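Local coordinates for cytochrome P450 (PDB 5L94), which probably uses a heme iron to insert oxygen from dioxygen into organic substrates, as cytochromes P450 do, and holds testosterone near its heme, at residues V58-N63 and F345-H350; T78-S83 and F235-L240; P113-I118 and V144-D149. All coordinates share one frame; numbering follows the deposited sequence.

Contact 1: residues V58-N63 and F345-H350. With HEM (protoporphyrin IX containing Fe), chain C.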
loop_
_atom_site.group_PDB
_atom_site.type_symbol
_atom_site.label_atom_id
_atom_site.label_comp_id
_atom_site.label_asym_id
_atom_site.label_seq_id
_atom_site.Cartn_x
_atom_site.Cartn_y
_atom_site.Cartn_z
ATOM N N VAL A 58 12.390 -1.376 14.528
ATOM C CA VAL A 58 11.078 -1.996 14.700
ATOM C C VAL A 58 10.777 -2.954 13.555
ATOM O O VAL A 58 10.345 -4.094 13.779
ATOM C CB VAL A 58 9.991 -0.920 14.830
ATOM C CG1 VAL A 58 8.655 -1.494 14.678
ATOM C CG2 VAL A 58 10.064 -0.286 16.178
ATOM N N LEU A 59 10.981 -2.514 12.307
ATOM C CA LEU A 59 10.563 -3.351 11.179
ATOM C C LEU A 59 11.485 -4.541 10.984
ATOM O O LEU A 59 11.030 -5.603 10.540
ATOM C CB LEU A 59 10.494 -2.529 9.899
ATOM C CG LEU A 59 9.462 -1.410 9.910
ATOM C CD1 LEU A 59 9.442 -0.619 8.610
ATOM C CD2 LEU A 59 8.071 -2.015 10.142
ATOM N N GLU A 60 12.755 -4.404 11.367
ATOM C CA GLU A 60 13.765 -5.425 11.110
ATOM C C GLU A 60 13.751 -6.489 12.196
ATOM O O GLU A 60 13.895 -7.683 11.920
ATOM C CB GLU A 60 15.154 -4.785 11.068
ATOM C CG GLU A 60 15.706 -4.653 9.679
ATOM C CD GLU A 60 16.937 -3.791 9.648
ATOM O OE1 GLU A 60 17.450 -3.551 10.745
ATOM O OE2 GLU A 60 17.385 -3.361 8.556
ATOM N N GLN A 61 13.641 -6.052 13.450
ATOM C CA GLN A 61 13.858 -6.937 14.580
ATOM C C GLN A 61 12.590 -7.723 14.859
ATOM O O GLN A 61 11.882 -7.495 15.833
ATOM C CB GLN A 61 14.297 -6.132 15.772
ATOM C CG GLN A 61 15.673 -5.620 15.573
ATOM C CD GLN A 61 16.345 -5.441 16.855
ATOM O OE1 GLN A 61 16.254 -4.379 17.458
ATOM N NE2 GLN A 61 17.012 -6.497 17.328
ATOM N N LYS A 62 12.334 -8.672 13.967
ATOM C CA LYS A 62 11.098 -9.434 14.024
ATOM C C LYS A 62 10.994 -10.333 15.251
ATOM O O LYS A 62 9.891 -10.754 15.590
ATOM C CB LYS A 62 10.969 -10.284 12.774
ATOM C CG LYS A 62 11.952 -11.453 12.759
ATOM C CD LYS A 62 12.956 -11.364 11.623
ATOM C CE LYS A 62 14.371 -11.500 12.134
ATOM N NZ LYS A 62 14.818 -12.895 11.886
ATOM N N ASN A 63 12.104 -10.677 15.889
ATOM C CA ASN A 63 12.032 -11.514 17.065
ATOM C C ASN A 63 11.725 -10.691 18.302
ATOM O O ASN A 63 11.262 -11.256 19.299
ATOM C CB ASN A 63 13.344 -12.294 17.242
ATOM C CG ASN A 63 13.589 -13.263 16.114
ATOM O OD1 ASN A 63 12.654 -13.811 15.522
ATOM N ND2 ASN A 63 14.861 -13.474 15.791
ATOM N N PHE A 345 8.228 0.370 1.282
ATOM C CA PHE A 345 7.779 -1.006 1.109
ATOM C C PHE A 345 8.123 -1.861 2.322
ATOM O O PHE A 345 7.990 -3.096 2.274
ATOM C CB PHE A 345 8.382 -1.622 -0.145
ATOM C CG PHE A 345 7.887 -1.057 -1.433
ATOM C CD1 PHE A 345 6.593 -1.232 -1.855
ATOM C CD2 PHE A 345 8.791 -0.408 -2.293
ATOM C CE1 PHE A 345 6.171 -0.716 -3.069
ATOM C CE2 PHE A 345 8.370 0.094 -3.519
ATOM C CZ PHE A 345 7.080 -0.050 -3.910
ATOM N N GLY A 346 8.540 -1.230 3.398
ATOM C CA GLY A 346 8.930 -1.917 4.611
ATOM C C GLY A 346 10.427 -2.091 4.688
ATOM O O GLY A 346 11.201 -1.485 3.942
ATOM N N ARG A 347 10.825 -2.948 5.616
ATOM C CA ARG A 347 12.206 -3.359 5.799
ATOM C C ARG A 347 12.232 -4.734 6.451
ATOM O O ARG A 347 11.512 -4.970 7.417
ATOM C CB ARG A 347 12.987 -2.367 6.680
ATOM C CG ARG A 347 14.498 -2.615 6.697
ATOM C CD ARG A 347 15.138 -2.416 5.318
ATOM N NE ARG A 347 15.629 -1.051 5.230
ATOM C CZ ARG A 347 16.727 -0.625 5.849
ATOM N NH1 ARG A 347 17.443 -1.480 6.585
ATOM N NH2 ARG A 347 17.106 0.643 5.728
ATOM N N GLY A 348 13.071 -5.627 5.936
ATOM C CA GLY A 348 13.271 -6.908 6.563
ATOM C C GLY A 348 12.415 -7.997 5.953
ATOM O O GLY A 348 11.994 -7.927 4.800
ATOM N N ILE A 349 12.127 -9.022 6.764
ATOM C CA ILE A 349 11.535 -10.247 6.195
ATOM C C ILE A 349 10.159 -10.031 5.567
ATOM O O ILE A 349 9.810 -10.774 4.664
ATOM C CB ILE A 349 11.467 -11.381 7.234
ATOM C CG1 ILE A 349 10.496 -11.049 8.366
ATOM C CG2 ILE A 349 12.859 -11.632 7.790
ATOM C CD1 ILE A 349 10.140 -12.283 9.181
ATOM N N HIS A 350 9.380 -9.028 5.999
ATOM C CA HIS A 350 8.086 -8.749 5.389
ATOM C C HIS A 350 8.122 -7.717 4.248
ATOM O O HIS A 350 7.048 -7.281 3.788
ATOM C CB HIS A 350 7.101 -8.265 6.442
ATOM C CG HIS A 350 6.755 -9.284 7.475
ATOM N ND1 HIS A 350 5.916 -10.339 7.216
ATOM C CD2 HIS A 350 7.117 -9.394 8.774
ATOM C CE1 HIS A 350 5.790 -11.067 8.308
ATOM N NE2 HIS A 350 6.505 -10.515 9.266
HETATM C CHA HEM C . 3.918 -5.998 2.418
HETATM C CHB HEM C . 3.576 -1.383 0.882
HETATM C CHC HEM C . 1.875 -2.804 -3.391
HETATM C CHD HEM C . 1.631 -7.258 -1.622
HETATM C C1A HEM C . 4.011 -4.618 2.347
HETATM C C2A HEM C . 4.627 -3.795 3.351
HETATM C C3A HEM C . 4.538 -2.528 2.940
HETATM C C4A HEM C . 3.853 -2.507 1.643
HETATM C CMA HEM C . 5.081 -1.296 3.724
HETATM C CAA HEM C . 5.280 -4.284 4.669
HETATM C CBA HEM C . 4.164 -4.724 5.626
HETATM C CGA HEM C . 4.632 -4.993 7.035
HETATM O O1A HEM C . 5.860 -5.047 7.295
HETATM O O2A HEM C . 3.715 -5.162 7.894
HETATM C C1B HEM C . 3.161 -1.363 -0.421
HETATM C C2B HEM C . 3.153 -0.196 -1.302
HETATM C C3B HEM C . 2.665 -0.614 -2.481
HETATM C C4B HEM C . 2.364 -2.025 -2.370
HETATM C CMB HEM C . 3.625 1.215 -0.857
HETATM C CAB HEM C . 2.425 0.114 -3.786
HETATM C CBB HEM C . 2.985 1.279 -4.085
HETATM C C1C HEM C . 1.688 -4.160 -3.314
HETATM C C2C HEM C . 1.233 -5.013 -4.389
HETATM C C3C HEM C . 1.169 -6.235 -3.854
HETATM C C4C HEM C . 1.570 -6.181 -2.464
HETATM C CMC HEM C . 0.911 -4.521 -5.834
HETATM C CAC HEM C . 0.785 -7.580 -4.475
HETATM C CBC HEM C . 0.224 -7.725 -5.656
HETATM C C1D HEM C . 2.214 -7.310 -0.389
HETATM C C2D HEM C . 2.297 -8.490 0.449
HETATM C C3D HEM C . 2.931 -8.159 1.570
HETATM C C4D HEM C . 3.267 -6.748 1.475
HETATM C CMD HEM C . 1.745 -9.889 0.056
HETATM C CAD HEM C . 3.268 -9.065 2.774
HETATM C CBD HEM C . 4.672 -9.647 2.624
HETATM C CGD HEM C . 5.085 -10.371 3.878
HETATM O O1D HEM C . 5.981 -11.229 3.774
HETATM O O2D HEM C . 4.546 -10.110 4.982
HETATM N NA HEM C . 3.542 -3.806 1.303
HETATM N NB HEM C . 2.671 -2.453 -1.097
HETATM N NC HEM C . 1.901 -4.888 -2.158
HETATM N ND HEM C . 2.827 -6.260 0.264
HETATM FE FE HEM C . 2.720 -4.331 -0.465
HETATM O O HOH W 1 12.615 -8.251 9.485
#
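Leu59 and Arg347 meet at the base of their side chains, CB to CB at 4.1 Å, where the last turn of helix 52-60 presses on the loop that runs along the propionate edge of the heme. This is the close-fitting part of the contact. Leu59 also reaches with CD1 over the backbone N of Arg347 (4.0 Å), and Arg294, Leu292 and Pro315 also touch its side chain. Next to it Gly348 passes so near the end of the helix that a CB there would be tight against Glu60 CA, and its backbone angles by themselves call for glycine. Residues 345-350 begin the P450 heme-binding signature, which leads on to Cys352, the axial ligand of the iron. Within it Phe345 lies against the porphyrin, and His350, its ring packed edge-to-face with His92, gives its ND1 proton to propionate atom O2D at 2.6 Å. Toward the solvent the contact is looser. With CG anti to the backbone N (chi1 -170°) and bends at chi2 and chi3, Arg347 turns to run alongside Glu60, both pointing the same way. Its NH1 makes a salt bridge to Glu60 OE2 at 2.7 Å; the oxygen stands near the guanidinium plane, but the two flat groups are 55° apart and the N-H...O angle of 117° makes the hydrogen bond weak. With a leucine in place of Arg347, the Glu60 carboxylate would probably be left without its mate across the contact and set free to turn. At the other margin Lys62 crosses Ile349 at about a right angle, Lys62 CD resting on Ile349 CD1 at 3.8 Å, and between the two margins a water accepts from Ile349 N (2.9 Å) while sitting 2.8 Å from Glu60 O.

Contact 2: residues T78-S83 and F235-L240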
loop_
_atom_site.group_PDB
_atom_site.type_symbol
_atom_site.label_atom_id
_atom_site.label_comp_id
_atom_site.label_asym_id
_atom_site.label_seq_id
_atom_site.Cartn_x
_atom_site.Cartn_y
_atom_site.Cartn_z
ATOM N N THR A 78 -9.111 -14.415 11.644
ATOM C CA THR A 78 -9.574 -14.353 10.268
ATOM C C THR A 78 -8.549 -14.984 9.339
ATOM O O THR A 78 -7.367 -15.103 9.671
ATOM C CB THR A 78 -9.814 -12.912 9.824
ATOM O OG1 THR A 78 -8.637 -12.128 10.066
ATOM C CG2 THR A 78 -10.988 -12.298 10.567
ATOM N N ALA A 79 -9.012 -15.399 8.163
ATOM C CA ALA A 79 -8.065 -15.903 7.172
ATOM C C ALA A 79 -7.007 -14.846 6.845
ATOM O O ALA A 79 -5.832 -15.173 6.682
ATOM C CB ALA A 79 -8.802 -16.370 5.920
ATOM N N LEU A 80 -7.390 -13.574 6.810
ATOM C CA LEU A 80 -6.393 -12.523 6.625
ATOM C C LEU A 80 -5.306 -12.599 7.688
ATOM O O LEU A 80 -4.122 -12.452 7.380
ATOM C CB LEU A 80 -7.086 -11.172 6.632
ATOM C CG LEU A 80 -6.411 -9.932 6.078
ATOM C CD1 LEU A 80 -5.550 -10.257 4.835
ATOM C CD2 LEU A 80 -7.531 -8.968 5.716
ATOM N N GLY A 81 -5.687 -12.894 8.938
ATOM C CA GLY A 81 -4.760 -13.065 10.057
ATOM C C GLY A 81 -3.847 -14.285 9.978
ATOM O O GLY A 81 -2.983 -14.440 10.849
ATOM N N THR A 82 -4.003 -15.151 8.978
ATOM C CA THR A 82 -3.041 -16.222 8.769
ATOM C C THR A 82 -2.108 -15.964 7.608
ATOM O O THR A 82 -1.231 -16.790 7.359
ATOM C CB THR A 82 -3.743 -17.586 8.556
ATOM O OG1 THR A 82 -4.194 -17.751 7.188
ATOM C CG2 THR A 82 -4.904 -17.745 9.547
ATOM N N SER A 83 -2.240 -14.829 6.923
ATOM C CA SER A 83 -1.420 -14.531 5.760
ATOM C C SER A 83 -0.076 -13.943 6.155
ATOM O O SER A 83 0.187 -13.620 7.317
ATOM C CB SER A 83 -2.143 -13.580 4.814
ATOM O OG SER A 83 -2.293 -12.292 5.388
ATOM N N PHE A 235 -4.046 -15.410 1.853
ATOM C CA PHE A 235 -3.114 -14.825 0.912
ATOM C C PHE A 235 -3.855 -14.149 -0.229
ATOM O O PHE A 235 -3.517 -13.026 -0.635
ATOM C CB PHE A 235 -2.161 -15.910 0.394
ATOM C CG PHE A 235 -1.169 -15.389 -0.580
ATOM C CD1 PHE A 235 -0.106 -14.637 -0.158
ATOM C CD2 PHE A 235 -1.332 -15.625 -1.928
ATOM C CE1 PHE A 235 0.810 -14.144 -1.081
ATOM C CE2 PHE A 235 -0.434 -15.138 -2.831
ATOM C CZ PHE A 235 0.631 -14.397 -2.405
ATOM N N SER A 236 -4.894 -14.799 -0.734
ATOM C CA SER A 236 -5.633 -14.234 -1.848
ATOM C C SER A 236 -6.274 -12.920 -1.448
ATOM O O SER A 236 -6.279 -11.956 -2.232
ATOM C CB SER A 236 -6.674 -15.239 -2.342
ATOM O OG SER A 236 -6.041 -16.474 -2.648
ATOM N N ILE A 237 -6.780 -12.843 -0.211
ATOM C CA ILE A 237 -7.422 -11.616 0.242
ATOM C C ILE A 237 -6.388 -10.515 0.435
ATOM O O ILE A 237 -6.632 -9.345 0.118
ATOM C CB ILE A 237 -8.215 -11.860 1.535
ATOM C CG1 ILE A 237 -9.428 -12.793 1.290
ATOM C CG2 ILE A 237 -8.686 -10.527 2.099
ATOM C CD1 ILE A 237 -9.990 -13.347 2.577
ATOM N N LEU A 238 -5.230 -10.860 0.979
ATOM C CA LEU A 238 -4.175 -9.874 1.118
ATOM C C LEU A 238 -3.807 -9.280 -0.244
ATOM O O LEU A 238 -3.737 -8.049 -0.393
ATOM C CB LEU A 238 -2.981 -10.530 1.792
ATOM C CG LEU A 238 -1.729 -9.698 2.013
ATOM C CD1 LEU A 238 -2.061 -8.518 2.929
ATOM C CD2 LEU A 238 -0.573 -10.537 2.552
ATOM N N LEU A 239 -3.607 -10.146 -1.261
ATOM C CA LEU A 239 -3.294 -9.678 -2.610
ATOM C C LEU A 239 -4.398 -8.799 -3.145
ATOM O O LEU A 239 -4.145 -7.696 -3.644
ATOM C CB LEU A 239 -3.076 -10.860 -3.563
ATOM C CG LEU A 239 -1.672 -11.192 -3.988
ATOM C CD1 LEU A 239 -0.818 -11.414 -2.795
ATOM C CD2 LEU A 239 -1.685 -12.437 -4.934
ATOM N N LEU A 240 -5.632 -9.283 -3.081
ATOM C CA LEU A 240 -6.737 -8.473 -3.569
ATOM C C LEU A 240 -6.778 -7.094 -2.905
ATOM O O LEU A 240 -7.063 -6.084 -3.563
ATOM C CB LEU A 240 -8.049 -9.203 -3.340
ATOM C CG LEU A 240 -9.260 -8.394 -3.767
ATOM C CD1 LEU A 240 -9.247 -8.418 -5.271
ATOM C CD2 LEU A 240 -10.573 -8.899 -3.157
#
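Beside the heme and the testosterone site, the loop before helix 91-100 packs on the long central helix of the fold, Leu80 and Ser83 meeting Ile237 and Leu238. Leu80 straddles two successive residues of helix 229-245. Its CG lies opposite the backbone N (chi1 -162°), which carries the forked end over the helix: CD1 settles on the backbone at Leu238 N, 3.9 Å away, and beside Leu238 CB, while CD2 touches Ile237 CG2 at 4.1 Å. The two branched side chains approach at a slant. Ser83 comes in from the side of Phe235, with CB 4.0 Å from Phe235 N and OG 3.8 Å from Leu238 CD2. These contacts across the interface are van der Waals ones; the polar bonds lie within the loop and shape it. In this part of the P450 fold, the B-C loop, residues 80-82 make a short 3-10 turn whose start is overlapped by an ST motif, in which Thr78 OG1 accepts from Gly81 N at 3.2 Å. Farther on, two hydroxyls fold back on carbonyls of the turn. Thr82 OG1 donates to a lone pair of Ala79 O, in the carbonyl plane at a C=O...donor angle of 135°, and Ser83 OG donates to Leu80 O at 2.7 Å, with a corresponding angle of 147°. Both carbonyls also take a backbone N-H from the same residue that supplies the hydroxyl, and Asn86 ND2 adds a further donor to Leu80 O. Ser83 OG thus spends its proton on its own loop, although it lies against the apolar Leu238. On the helix, Leu238 also touches the heme, and its side chain comes within about 4 Å, nearest atoms, of the bound testosterone.

Contact 3: residues P113-I118 and V144-D149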
loop_
_atom_site.group_PDB
_atom_site.type_symbol
_atom_site.label_atom_id
_atom_site.label_comp_id
_atom_site.label_asym_id
_atom_site.label_seq_id
_atom_site.Cartn_x
_atom_site.Cartn_y
_atom_site.Cartn_z
ATOM N N PRO A 113 3.887 -5.804 -20.965
ATOM C CA PRO A 113 2.995 -5.591 -22.111
ATOM C C PRO A 113 1.518 -5.573 -21.755
ATOM O O PRO A 113 0.788 -4.711 -22.264
ATOM C CB PRO A 113 3.356 -6.750 -23.059
ATOM C CG PRO A 113 4.381 -7.570 -22.369
ATOM C CD PRO A 113 4.951 -6.775 -21.263
ATOM N N LYS A 114 1.046 -6.516 -20.925
ATOM C CA LYS A 114 -0.328 -6.439 -20.418
ATOM C C LYS A 114 -0.619 -5.091 -19.748
ATOM O O LYS A 114 -1.679 -4.500 -19.956
ATOM C CB LYS A 114 -0.592 -7.571 -19.417
ATOM C CG LYS A 114 -0.509 -8.988 -19.986
ATOM C CD LYS A 114 -0.576 -10.052 -18.885
ATOM C CE LYS A 114 0.154 -11.356 -19.257
ATOM N NZ LYS A 114 0.675 -12.122 -18.048
ATOM N N ILE A 115 0.310 -4.587 -18.942
ATOM C CA ILE A 115 0.079 -3.319 -18.256
ATOM C C ILE A 115 -0.030 -2.185 -19.264
ATOM O O ILE A 115 -0.950 -1.361 -19.184
ATOM C CB ILE A 115 1.181 -3.090 -17.209
ATOM C CG1 ILE A 115 1.029 -4.128 -16.070
ATOM C CG2 ILE A 115 1.091 -1.661 -16.668
ATOM C CD1 ILE A 115 2.238 -4.339 -15.154
ATOM N N ALA A 116 0.851 -2.165 -20.272
ATOM C CA ALA A 116 0.766 -1.138 -21.306
ATOM C C ALA A 116 -0.561 -1.223 -22.049
ATOM O O ALA A 116 -1.207 -0.205 -22.320
ATOM C CB ALA A 116 1.952 -1.260 -22.280
ATOM N N ARG A 117 -0.995 -2.437 -22.370
ATOM C CA ARG A 117 -2.286 -2.616 -23.025
ATOM C C ARG A 117 -3.425 -2.105 -22.150
ATOM O O ARG A 117 -4.316 -1.377 -22.615
ATOM C CB ARG A 117 -2.468 -4.103 -23.354
ATOM C CG ARG A 117 -3.818 -4.514 -23.965
ATOM C CD ARG A 117 -3.901 -6.040 -24.215
ATOM N NE ARG A 117 -2.635 -6.585 -24.746
ATOM C CZ ARG A 117 -1.898 -7.536 -24.163
ATOM N NH1 ARG A 117 -2.282 -8.093 -23.010
ATOM N NH2 ARG A 117 -0.763 -7.935 -24.734
ATOM N N ILE A 118 -3.407 -2.472 -20.868
ATOM C CA ILE A 118 -4.463 -2.026 -19.957
ATOM C C ILE A 118 -4.440 -0.512 -19.809
ATOM O O ILE A 118 -5.482 0.144 -19.888
ATOM C CB ILE A 118 -4.327 -2.738 -18.603
ATOM C CG1 ILE A 118 -4.594 -4.219 -18.800
ATOM C CG2 ILE A 118 -5.302 -2.107 -17.531
ATOM C CD1 ILE A 118 -4.396 -5.007 -17.542
ATOM N N VAL A 144 -6.180 -3.177 -9.974
ATOM C CA VAL A 144 -7.116 -4.252 -9.647
ATOM C C VAL A 144 -7.301 -5.174 -10.856
ATOM O O VAL A 144 -7.535 -6.382 -10.706
ATOM C CB VAL A 144 -8.445 -3.651 -9.133
ATOM C CG1 VAL A 144 -9.120 -2.893 -10.188
ATOM C CG2 VAL A 144 -9.344 -4.682 -8.630
ATOM N N MET A 145 -7.183 -4.638 -12.064
ATOM C CA MET A 145 -7.224 -5.505 -13.247
ATOM C C MET A 145 -6.033 -6.463 -13.267
ATOM O O MET A 145 -6.199 -7.665 -13.490
ATOM C CB MET A 145 -7.291 -4.665 -14.523
ATOM C CG MET A 145 -8.674 -4.005 -14.709
ATOM S SD MET A 145 -8.625 -2.587 -15.802
ATOM C CE MET A 145 -10.203 -2.637 -16.583
ATOM N N VAL A 146 -4.838 -5.977 -12.943
ATOM C CA VAL A 146 -3.692 -6.875 -12.849
ATOM C C VAL A 146 -3.922 -7.928 -11.764
ATOM O O VAL A 146 -3.764 -9.134 -11.998
ATOM C CB VAL A 146 -2.399 -6.075 -12.604
ATOM C CG1 VAL A 146 -1.219 -6.997 -12.446
ATOM C CG2 VAL A 146 -2.150 -5.095 -13.765
ATOM N N ILE A 147 -4.310 -7.494 -10.564
ATOM C CA ILE A 147 -4.381 -8.431 -9.444
ATOM C C ILE A 147 -5.478 -9.462 -9.671
ATOM O O ILE A 147 -5.369 -10.604 -9.208
ATOM C CB ILE A 147 -4.581 -7.682 -8.108
ATOM C CG1 ILE A 147 -3.930 -8.446 -6.984
ATOM C CG2 ILE A 147 -6.050 -7.505 -7.777
ATOM C CD1 ILE A 147 -2.434 -8.318 -6.936
ATOM N N ALA A 148 -6.549 -9.071 -10.362
ATOM C CA ALA A 148 -7.603 -10.012 -10.715
ATOM C C ALA A 148 -7.119 -11.041 -11.745
ATOM O O ALA A 148 -7.492 -12.223 -11.672
ATOM C CB ALA A 148 -8.813 -9.246 -11.238
ATOM N N ASP A 149 -6.265 -10.624 -12.691
ATOM C CA ASP A 149 -5.641 -11.594 -13.596
ATOM C C ASP A 149 -4.636 -12.468 -12.853
ATOM O O ASP A 149 -4.497 -13.654 -13.166
ATOM C CB ASP A 149 -4.961 -10.881 -14.787
ATOM C CG ASP A 149 -5.962 -10.155 -15.700
ATOM O OD1 ASP A 149 -7.122 -10.603 -15.850
ATOM O OD2 ASP A 149 -5.573 -9.102 -16.251
#
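Ile118 leans from helix 111-125 across to helix 141-151, where Met145, Val146 and Asp149 receive it. Its CB bond is directed at the other helix, and there the chain forks. The CG2 branch, anti to the backbone N, meets the sulfur of Met145, CG2 to SD at 3.8 Å. The other branch leaves through CG1 with an extended chi2 (176°), which carries CD1 farther in, to 4.2 Å from Met145 CB. The same CD1 is also loosely near Val146 CG2 (4.4 Å) and Asp149 OD2. One turn earlier Ile115 adds a second point of contact, CG1 against Val146 CG2 at 4.0 Å, and is covered beyond by Ile360 and Ile364 of helix 355-372. The two segments run in broadly opposed directions but cross obliquely, their axes 137° apart in direction and 10.9 Å at closest approach. They correspond to helices D and E of the P450 fold, both part of its core helix bundle. Branched aliphatic groups and a thioether carry the interface, and the exposed Asp149 only borders it with its carboxylate, so the two helices are joined here by dispersion and burial of apolar surface.

How the contacts relate
From the N terminus, the chain opens contact 1 at 58-63, contact 2 at 78-83 and contact 3 at 113-118, then closes them in reverse order at 144-149, 235-240 and 345-350. The three loops are nested and none cross. Contact 3 closes the shortest, with 25 residues between its segments, and joins two helices of the core bundle; contact 2 ties the B-C loop to the central helix; contact 1 brings the heme-binding loop back to an early helix. Contacts 2 and 3 touch, Leu239 O packing on Ile147 CG1 at 3.4 Å, whereas contact 1 stays about 6 Å from contact 2 between nearest atoms; the heme, bonded to His350 and touched by Leu238, bridges them.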